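PDB 3S9V: abietadiene synthase, chloroplastic from Abies grandis, which belongs to the terpene synthase family, as a largely helical enzyme whose chain includes a terpene synthase N-terminal domain and a metal-binding domain. Local coordinates for residues A[100-105]-A[145-150]; A[269-274]-A[453-458]; A[359-364]-A[391-396]. All coordinates share one frame; numbering follows the deposited sequence.

Contact 1 (A[100-105]-A[145-150])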
loop_
_atom_site.group_PDB
_atom_site.type_symbol
_atom_site.label_atom_id
_atom_site.label_comp_id
_atom_site.label_asym_id
_atom_site.label_seq_id
_atom_site.Cartn_x
_atom_site.Cartn_y
_atom_site.Cartn_z
ATOM N N LEU A 100 23.729 5.586 15.353
ATOM C CA LEU A 100 22.765 5.313 16.410
ATOM C C LEU A 100 23.644 4.933 17.593
ATOM O O LEU A 100 24.409 3.969 17.525
ATOM C CB LEU A 100 21.833 4.153 16.046
ATOM C CG LEU A 100 20.738 3.904 17.099
ATOM C CD1 LEU A 100 19.759 5.092 17.150
ATOM C CD2 LEU A 100 19.994 2.622 16.772
ATOM N N ALA A 101 23.564 5.703 18.666
ATOM C CA ALA A 101 24.388 5.437 19.833
ATOM C C ALA A 101 24.309 3.981 20.289
ATOM O O ALA A 101 25.341 3.309 20.401
ATOM C CB ALA A 101 23.997 6.382 20.980
ATOM N N TYR A 102 23.098 3.489 20.543
ATOM C CA TYR A 102 22.932 2.104 20.998
ATOM C C TYR A 102 23.666 1.113 20.100
ATOM O O TYR A 102 24.390 0.247 20.578
ATOM C CB TYR A 102 21.452 1.733 21.054
ATOM C CG TYR A 102 20.679 2.456 22.130
ATOM C CD1 TYR A 102 19.549 3.201 21.812
ATOM C CD2 TYR A 102 21.072 2.384 23.466
ATOM C CE1 TYR A 102 18.820 3.863 22.795
ATOM C CE2 TYR A 102 20.350 3.041 24.463
ATOM C CZ TYR A 102 19.223 3.780 24.116
ATOM O OH TYR A 102 18.492 4.438 25.077
ATOM N N ASP A 103 23.460 1.251 18.796
ATOM C CA ASP A 103 24.087 0.400 17.788
ATOM C C ASP A 103 25.613 0.383 17.963
ATOM O O ASP A 103 26.219 -0.682 18.068
ATOM C CB ASP A 103 23.701 0.929 16.395
ATOM C CG ASP A 103 24.308 0.124 15.237
ATOM O OD1 ASP A 103 23.949 -1.061 15.055
ATOM O OD2 ASP A 103 25.135 0.696 14.489
ATOM N N ARG A 104 26.231 1.561 18.006
ATOM C CA ARG A 104 27.681 1.654 18.145
ATOM C C ARG A 104 28.250 1.056 19.429
ATOM O O ARG A 104 29.230 0.315 19.375
ATOM C CB ARG A 104 28.138 3.112 18.012
ATOM C CG ARG A 104 27.822 3.745 16.659
ATOM C CD ARG A 104 28.393 2.920 15.504
ATOM N NE ARG A 104 28.050 3.508 14.214
ATOM C CZ ARG A 104 28.549 4.655 13.758
ATOM N NH1 ARG A 104 29.424 5.342 14.483
ATOM N NH2 ARG A 104 28.161 5.128 12.582
ATOM N N ILE A 105 27.659 1.362 20.583
ATOM C CA ILE A 105 28.183 0.799 21.827
ATOM C C ILE A 105 27.944 -0.701 21.918
ATOM O O ILE A 105 28.717 -1.414 22.553
ATOM C CB ILE A 105 27.575 1.465 23.088
ATOM C CG1 ILE A 105 26.056 1.326 23.083
ATOM C CG2 ILE A 105 27.986 2.918 23.151
ATOM C CD1 ILE A 105 25.406 1.829 24.348
ATOM N N SER A 145 16.066 8.356 21.255
ATOM C CA SER A 145 16.320 7.463 20.129
ATOM C C SER A 145 15.687 6.109 20.452
ATOM O O SER A 145 15.412 5.808 21.617
ATOM C CB SER A 145 17.825 7.293 19.899
ATOM O OG SER A 145 18.429 6.537 20.935
ATOM N N HIS A 146 15.460 5.300 19.423
ATOM C CA HIS A 146 14.846 3.990 19.604
ATOM C C HIS A 146 15.839 2.896 19.989
ATOM O O HIS A 146 16.915 2.775 19.401
ATOM C CB HIS A 146 14.101 3.598 18.331
ATOM C CG HIS A 146 13.106 4.621 17.888
ATOM N ND1 HIS A 146 12.098 5.081 18.711
ATOM C CD2 HIS A 146 12.971 5.290 16.720
ATOM C CE1 HIS A 146 11.388 5.990 18.069
ATOM N NE2 HIS A 146 11.897 6.136 16.858
ATOM N N ARG A 147 15.465 2.108 20.991
ATOM C CA ARG A 147 16.295 1.010 21.482
ATOM C C ARG A 147 16.262 -0.159 20.503
ATOM O O ARG A 147 15.187 -0.594 20.099
ATOM C CB ARG A 147 15.779 0.533 22.845
ATOM C CG ARG A 147 16.630 0.935 24.044
ATOM C CD ARG A 147 16.020 0.407 25.342
ATOM N NE ARG A 147 16.929 0.541 26.480
ATOM C CZ ARG A 147 17.332 1.699 26.997
ATOM N NH1 ARG A 147 16.908 2.846 26.480
ATOM N NH2 ARG A 147 18.168 1.711 28.029
ATOM N N PRO A 148 17.437 -0.687 20.115
ATOM C CA PRO A 148 17.521 -1.817 19.179
ATOM C C PRO A 148 16.853 -3.043 19.789
ATOM O O PRO A 148 16.784 -3.161 21.007
ATOM C CB PRO A 148 19.027 -2.022 19.008
ATOM C CG PRO A 148 19.590 -0.668 19.267
ATOM C CD PRO A 148 18.782 -0.201 20.459
ATOM N N SER A 149 16.382 -3.954 18.940
ATOM C CA SER A 149 15.705 -5.171 19.390
ATOM C C SER A 149 16.539 -6.011 20.357
ATOM O O SER A 149 17.616 -6.494 20.006
ATOM C CB SER A 149 15.329 -6.048 18.189
ATOM O OG SER A 149 14.556 -5.334 17.241
ATOM N N GLY A 150 16.031 -6.186 21.569
ATOM C CA GLY A 150 16.725 -6.989 22.558
ATOM C C GLY A 150 17.908 -6.321 23.224
ATOM O O GLY A 150 18.679 -6.997 23.919
#
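Tyr102, in the first turn of helix 101-117, projects its side chain into the extended loop 145-150, and four loop residues meet it at different levels. At the root, Pro148 lies across the side chain at about a right angle, its CD 3.4 Å from Tyr102 CB. Farther out, Arg147 runs extended from CG to NE and passes over the ring: its CG lies 4.1 Å from the centroid of the Tyr102 ring and 22° off the normal, which meets the criteria for a CH-pi contact. The guanidinium then turns 58° out of the ring plane, so the two flat groups do not stack. Two oxygens approach obliquely: His146 O is 3.6 Å from Tyr102 CD1, and Ser145 OG is 3.3 Å from Tyr102 CE1 while its hydroxyl donates a hydrogen bond to Glu142 O, earlier in the same loop. Leu100, at the N-cap with CG anti to the backbone N (chi1 -176°), packs on Ser145 and Pro148, its CD2 4.1 Å from Pro148 CG. Phe151 and Phe175 add aromatic neighbours around Tyr102. Tyr102 OH lies 2.6 Å from Arg147 NH1, but the angle is too poor for a hydrogen bond. The chemistry is therefore mainly dispersion and CH-pi packing: the loop fits the helix start by shape, with the aliphatic CG of Arg147 over the ring face and Tyr102 CE2 over a face of the guanidinium.

Contact 2 (A[269-274]-A[453-458])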
loop_
_atom_site.group_PDB
_atom_site.type_symbol
_atom_site.label_atom_id
_atom_site.label_comp_id
_atom_site.label_asym_id
_atom_site.label_seq_id
_atom_site.Cartn_x
_atom_site.Cartn_y
_atom_site.Cartn_z
ATOM N N ASP A 269 14.370 -13.228 2.163
ATOM C CA ASP A 269 13.721 -13.395 0.869
ATOM C C ASP A 269 12.261 -12.972 0.700
ATOM O O ASP A 269 11.894 -12.462 -0.355
ATOM C CB ASP A 269 13.889 -14.843 0.391
ATOM C CG ASP A 269 13.393 -15.864 1.405
ATOM O OD1 ASP A 269 13.038 -16.989 0.986
ATOM O OD2 ASP A 269 13.368 -15.558 2.615
ATOM N N LEU A 270 11.423 -13.181 1.708
ATOM C CA LEU A 270 10.016 -12.795 1.577
ATOM C C LEU A 270 9.850 -11.308 1.872
ATOM O O LEU A 270 9.074 -10.595 1.219
ATOM C CB LEU A 270 9.143 -13.602 2.537
ATOM C CG LEU A 270 9.211 -15.132 2.500
ATOM C CD1 LEU A 270 8.052 -15.675 3.316
ATOM C CD2 LEU A 270 9.122 -15.644 1.065
ATOM N N PHE A 271 10.575 -10.850 2.880
ATOM C CA PHE A 271 10.534 -9.455 3.260
ATOM C C PHE A 271 11.038 -8.592 2.088
ATOM O O PHE A 271 10.390 -7.622 1.693
ATOM C CB PHE A 271 11.388 -9.261 4.525
ATOM C CG PHE A 271 11.688 -7.826 4.856
ATOM C CD1 PHE A 271 10.691 -6.861 4.823
ATOM C CD2 PHE A 271 12.974 -7.448 5.228
ATOM C CE1 PHE A 271 10.966 -5.540 5.154
ATOM C CE2 PHE A 271 13.261 -6.127 5.561
ATOM C CZ PHE A 271 12.256 -5.169 5.525
ATOM N N GLU A 272 12.164 -8.973 1.501
ATOM C CA GLU A 272 12.730 -8.198 0.402
ATOM C C GLU A 272 11.846 -8.132 -0.844
ATOM O O GLU A 272 11.653 -7.058 -1.422
ATOM C CB GLU A 272 14.104 -8.752 0.024
ATOM C CG GLU A 272 14.762 -7.989 -1.104
ATOM C CD GLU A 272 16.227 -8.328 -1.263
ATOM O OE1 GLU A 272 16.556 -9.408 -1.807
ATOM O OE2 GLU A 272 17.055 -7.506 -0.830
ATOM N N ARG A 273 11.307 -9.274 -1.259
ATOM C CA ARG A 273 10.455 -9.310 -2.444
ATOM C C ARG A 273 9.144 -8.549 -2.285
ATOM O O ARG A 273 8.758 -7.792 -3.176
ATOM C CB ARG A 273 10.169 -10.757 -2.849
ATOM C CG ARG A 273 11.353 -11.455 -3.526
ATOM C CD ARG A 273 11.031 -12.908 -3.824
ATOM N NE ARG A 273 12.089 -13.575 -4.582
ATOM C CZ ARG A 273 13.276 -13.906 -4.084
ATOM N NH1 ARG A 273 13.570 -13.639 -2.816
ATOM N NH2 ARG A 273 14.172 -14.498 -4.856
ATOM N N LEU A 274 8.468 -8.739 -1.153
ATOM C CA LEU A 274 7.192 -8.068 -0.908
ATOM C C LEU A 274 7.314 -6.552 -0.787
ATOM O O LEU A 274 6.462 -5.803 -1.294
ATOM C CB LEU A 274 6.522 -8.633 0.352
ATOM C CG LEU A 274 5.963 -10.056 0.239
ATOM C CD1 LEU A 274 5.587 -10.542 1.615
ATOM C CD2 LEU A 274 4.746 -10.099 -0.700
ATOM N N TYR A 453 20.282 -1.882 10.349
ATOM C CA TYR A 453 20.599 -2.542 9.091
ATOM C C TYR A 453 19.987 -1.802 7.909
ATOM O O TYR A 453 19.126 -0.938 8.084
ATOM C CB TYR A 453 20.162 -4.018 9.128
ATOM C CG TYR A 453 18.672 -4.264 9.225
ATOM C CD1 TYR A 453 17.946 -4.652 8.108
ATOM C CD2 TYR A 453 17.993 -4.143 10.437
ATOM C CE1 TYR A 453 16.586 -4.920 8.189
ATOM C CE2 TYR A 453 16.619 -4.414 10.530
ATOM C CZ TYR A 453 15.924 -4.807 9.394
ATOM O OH TYR A 453 14.573 -5.106 9.438
ATOM N N MET A 454 20.452 -2.126 6.706
ATOM C CA MET A 454 19.977 -1.456 5.505
ATOM C C MET A 454 19.491 -2.446 4.459
ATOM O O MET A 454 20.067 -3.519 4.296
ATOM C CB MET A 454 21.107 -0.611 4.922
ATOM C CG MET A 454 21.895 0.161 5.976
ATOM S SD MET A 454 23.296 1.063 5.305
ATOM C CE MET A 454 24.017 -0.158 4.227
ATOM N N MET A 455 18.428 -2.084 3.748
ATOM C CA MET A 455 17.900 -2.954 2.717
ATOM C C MET A 455 17.952 -2.228 1.373
ATOM O O MET A 455 16.991 -1.574 0.973
ATOM C CB MET A 455 16.466 -3.371 3.055
ATOM C CG MET A 455 16.208 -4.876 2.912
ATOM S SD MET A 455 16.979 -5.880 4.195
ATOM C CE MET A 455 16.156 -5.298 5.447
ATOM N N PRO A 456 19.093 -2.337 0.666
ATOM C CA PRO A 456 19.381 -1.730 -0.641
ATOM C C PRO A 456 18.296 -1.899 -1.706
ATOM O O PRO A 456 18.177 -1.069 -2.612
ATOM C CB PRO A 456 20.687 -2.410 -1.054
ATOM C CG PRO A 456 21.363 -2.638 0.253
ATOM C CD PRO A 456 20.241 -3.143 1.119
ATOM N N TYR A 457 17.504 -2.965 -1.607
ATOM C CA TYR A 457 16.461 -3.193 -2.601
ATOM C C TYR A 457 15.071 -2.717 -2.190
ATOM O O TYR A 457 14.096 -2.924 -2.914
ATOM C CB TYR A 457 16.442 -4.669 -3.022
ATOM C CG TYR A 457 17.737 -5.111 -3.678
ATOM C CD1 TYR A 457 18.723 -4.179 -4.023
ATOM C CD2 TYR A 457 17.982 -6.453 -3.956
ATOM C CE1 TYR A 457 19.923 -4.573 -4.630
ATOM C CE2 TYR A 457 19.178 -6.859 -4.562
ATOM C CZ TYR A 457 20.141 -5.912 -4.895
ATOM O OH TYR A 457 21.322 -6.301 -5.493
ATOM N N ILE A 458 14.980 -2.067 -1.036
ATOM C CA ILE A 458 13.706 -1.516 -0.581
ATOM C C ILE A 458 13.867 0.003 -0.458
ATOM O O ILE A 458 12.993 0.765 -0.878
ATOM C CB ILE A 458 13.276 -2.078 0.783
ATOM C CG1 ILE A 458 13.194 -3.607 0.720
ATOM C CG2 ILE A 458 11.919 -1.498 1.164
ATOM C CD1 ILE A 458 12.869 -4.264 2.047
#
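A carboxylate packed against an aromatic ring is the odd feature here: Glu272 OE2 lies 3.4 Å from Tyr457 CD2, with the carboxylate and ring planes 32° apart. The approach is oblique, and the acid is not left to the ring alone, since OE2 accepts a hydrogen bond from Glu51 N. Glu272 reaches this place through an extended chain with CG anti to the backbone N (chi1 -179°). The setting is the largely helical, all-alpha class terpene synthase fold, in which helix 269-282 of the N-terminal domain meets segment 453-458, which begins at the last residue of strand 452-453. That segment contains a type I beta turn: Pro456 and Tyr457 occupy its two central positions, and Ile458 N bonds to Met455 O at 2.9 Å. The turn directs Met455, Tyr457 and Ile458 to the same helix face.

One turn-borne side chain tops the Phe271 ring and another flanks it. Ile458 comes in at about a right angle to Phe271. Met455, bent at both chi2 and chi3, arrives from the opposite direction to Phe271; its SD is 5.1 Å from the centroid of the Phe271 ring and 65° off the normal, a Met-aromatic contact of oblique kind. The position of its methyl group is doubtful, because the model sets it too close to its neighbours. Tyr453 turns a ring edge to the same phenyl group, with CE1 4.4 Å from Phe271 CE2. Trp447 touches both Met455 and Ile458, and Trp311 touches Phe271, so the packing continues beyond the two segments. Over the ring face, Ile458 CD1 stands 4.0 Å from the Phe271 centroid, displaced toward the rim and 3.6 Å from Phe271 CZ.

Contact 3 (A[359-364]-A[391-396])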
loop_
_atom_site.group_PDB
_atom_site.type_symbol
_atom_site.label_atom_id
_atom_site.label_comp_id
_atom_site.label_asym_id
_atom_site.label_seq_id
_atom_site.Cartn_x
_atom_site.Cartn_y
_atom_site.Cartn_z
ATOM N N THR A 359 2.185 -8.817 22.935
ATOM C CA THR A 359 1.449 -7.550 22.913
ATOM C C THR A 359 2.166 -6.514 22.054
ATOM O O THR A 359 1.738 -5.363 21.960
ATOM C CB THR A 359 1.298 -6.973 24.346
ATOM O OG1 THR A 359 0.596 -7.915 25.165
ATOM C CG2 THR A 359 0.519 -5.661 24.331
ATOM N N GLN A 360 3.256 -6.928 21.420
ATOM C CA GLN A 360 4.029 -6.016 20.594
ATOM C C GLN A 360 3.374 -5.675 19.251
ATOM O O GLN A 360 2.766 -6.529 18.603
ATOM C CB GLN A 360 5.418 -6.602 20.339
ATOM C CG GLN A 360 6.344 -5.694 19.553
ATOM C CD GLN A 360 7.542 -6.440 19.006
ATOM O OE1 GLN A 360 8.252 -7.127 19.743
ATOM N NE2 GLN A 360 7.775 -6.310 17.703
ATOM N N ARG A 361 3.513 -4.412 18.858
ATOM C CA ARG A 361 3.002 -3.893 17.594
ATOM C C ARG A 361 3.390 -2.423 17.494
ATOM O O ARG A 361 3.623 -1.764 18.514
ATOM C CB ARG A 361 1.481 -4.031 17.510
ATOM C CG ARG A 361 0.707 -3.219 18.538
ATOM C CD ARG A 361 -0.783 -3.432 18.377
ATOM N NE ARG A 361 -1.536 -2.842 19.477
ATOM C CZ ARG A 361 -2.859 -2.897 19.585
ATOM N NH1 ARG A 361 -3.577 -3.518 18.657
ATOM N NH2 ARG A 361 -3.465 -2.333 20.623
ATOM N N GLY A 362 3.461 -1.913 16.267
ATOM C CA GLY A 362 3.822 -0.519 16.061
ATOM C C GLY A 362 3.172 0.116 14.845
ATOM O O GLY A 362 2.630 -0.574 13.980
ATOM N N VAL A 363 3.249 1.441 14.772
ATOM C CA VAL A 363 2.656 2.197 13.681
ATOM C C VAL A 363 2.884 1.592 12.304
ATOM O O VAL A 363 1.947 1.445 11.520
ATOM C CB VAL A 363 3.179 3.642 13.656
ATOM C CG1 VAL A 363 2.574 4.386 12.475
ATOM C CG2 VAL A 363 2.837 4.341 14.963
ATOM N N THR A 364 4.129 1.244 12.008
ATOM C CA THR A 364 4.443 0.676 10.710
ATOM C C THR A 364 3.636 -0.587 10.406
ATOM O O THR A 364 2.971 -0.662 9.371
ATOM C CB THR A 364 5.947 0.385 10.596
ATOM O OG1 THR A 364 6.671 1.618 10.696
ATOM C CG2 THR A 364 6.268 -0.257 9.264
ATOM N N GLU A 391 -7.516 1.089 12.845
ATOM C CA GLU A 391 -7.975 2.471 12.798
ATOM C C GLU A 391 -7.855 3.140 14.161
ATOM O O GLU A 391 -7.318 4.242 14.268
ATOM C CB GLU A 391 -9.425 2.559 12.314
ATOM C CG GLU A 391 -9.552 2.803 10.819
ATOM C CD GLU A 391 -10.958 3.211 10.410
ATOM O OE1 GLU A 391 -11.868 2.353 10.455
ATOM O OE2 GLU A 391 -11.153 4.396 10.052
ATOM N N ARG A 392 -8.351 2.480 15.204
ATOM C CA ARG A 392 -8.268 3.057 16.542
ATOM C C ARG A 392 -6.818 3.243 16.972
ATOM O O ARG A 392 -6.466 4.239 17.608
ATOM C CB ARG A 392 -9.017 2.183 17.555
ATOM C CG ARG A 392 -10.530 2.329 17.457
ATOM C CD ARG A 392 -11.289 1.560 18.532
ATOM N NE ARG A 392 -11.374 0.124 18.270
ATOM C CZ ARG A 392 -10.400 -0.747 18.519
ATOM N NH1 ARG A 392 -9.254 -0.330 19.044
ATOM N NH2 ARG A 392 -10.577 -2.034 18.244
ATOM N N TYR A 393 -5.968 2.296 16.602
ATOM C CA TYR A 393 -4.568 2.379 16.970
ATOM C C TYR A 393 -3.788 3.438 16.185
ATOM O O TYR A 393 -2.953 4.140 16.753
ATOM C CB TYR A 393 -3.908 1.012 16.802
ATOM C CG TYR A 393 -2.426 1.015 17.075
ATOM C CD1 TYR A 393 -1.523 1.469 16.112
ATOM C CD2 TYR A 393 -1.925 0.576 18.300
ATOM C CE1 TYR A 393 -0.159 1.485 16.358
ATOM C CE2 TYR A 393 -0.556 0.589 18.559
ATOM C CZ TYR A 393 0.319 1.044 17.583
ATOM O OH TYR A 393 1.672 1.052 17.824
ATOM N N LEU A 394 -4.045 3.552 14.885
ATOM C CA LEU A 394 -3.333 4.542 14.082
ATOM C C LEU A 394 -3.741 5.961 14.454
ATOM O O LEU A 394 -2.898 6.857 14.493
ATOM C CB LEU A 394 -3.562 4.307 12.583
ATOM C CG LEU A 394 -2.848 3.087 11.990
ATOM C CD1 LEU A 394 -3.221 2.945 10.531
ATOM C CD2 LEU A 394 -1.337 3.236 12.145
ATOM N N ARG A 395 -5.028 6.158 14.735
ATOM C CA ARG A 395 -5.531 7.477 15.109
ATOM C C ARG A 395 -5.029 7.896 16.477
ATOM O O ARG A 395 -4.769 9.077 16.717
ATOM C CB ARG A 395 -7.062 7.509 15.082
ATOM C CG ARG A 395 -7.616 7.530 13.671
ATOM C CD ARG A 395 -9.119 7.681 13.633
ATOM N NE ARG A 395 -9.609 7.686 12.255
ATOM C CZ ARG A 395 -9.319 8.622 11.350
ATOM N NH1 ARG A 395 -8.535 9.647 11.665
ATOM N NH2 ARG A 395 -9.808 8.528 10.121
ATOM N N ASN A 396 -4.890 6.934 17.379
ATOM C CA ASN A 396 -4.394 7.260 18.704
ATOM C C ASN A 396 -2.884 7.518 18.623
ATOM O O ASN A 396 -2.309 8.179 19.489
ATOM C CB ASN A 396 -4.683 6.124 19.680
ATOM C CG ASN A 396 -4.380 6.504 21.113
ATOM O OD1 ASN A 396 -5.020 7.389 21.681
ATOM N ND2 ASN A 396 -3.394 5.843 21.703
#
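Tyr393 and Leu394 are the residues of 391-396 that touch 359-364. Arg392, just before them, makes no contact with that segment, but its NH2 forms a salt bridge with Glu351 OE2. Tyr393 comes next and engages through CD2, the outer ring atoms and its hydroxyl. With CG anti to the backbone N (chi1 176°), the ring leaves helix 381-397 pointing at the backbone just before helix 363-373. Arg361 slides past it in the opposite direction, extended from CG to NE, and brings NE within 3.6 Å of Tyr393 CD2. That carbon sits over one face of the guanidinium, toward its rim, yet the planes are 52° apart, which rules out a parallel stack. At the far end of the ring, Tyr393 OH is 3.2 Å from Gly362 CA. Val363 N lies near the ring plane, at the edge; it is 3.5 Å from Tyr393 OH, but the angle is poor for a hydrogen bond. Gly362, the N-cap of the helix, gives its own N-H to Asp365 OD2.

Leu394 follows, crossing Val363 at a slant. Its CD2 makes an apolar touch with Val363 CG1 at 4.1 Å, and also lies 3.8 Å from Val363 O. Helix 413-422 extends this patch, with Ile413 and Val417 against Val363 and Leu421 against Leu394.

Glu351 also forms a salt bridge through OE1 to Arg361 NH1, which donates to Phe352 O as well. One carboxylate thus probably offsets the charge of two arginines, one from each segment, while Arg361 remains laid along the tyrosine.

The three contacts are distinct. The centres of contacts 1 and 2 are about 21 Å apart, and their nearest atoms about 6 Å. For contacts 1 and 3 the centres are about 22 Å apart, for contacts 2 and 3 about 23 Å. Contact 1 closes before the others open, whereas contact 3 is nested inside the long loop closed by contact 2. Contacts 2 and 3 both involve helices of the terpene synthase N-terminal domain, 269-282 in one and 363-373 with 381-397 in the other. The small hairpin 447-448/452-453 lies between contacts 1 and 2: Leu448 packs on Leu100 and Pro148 and Val452 bonds to Asp103, while Trp447 and segment 453-458 lead to helix 269-282.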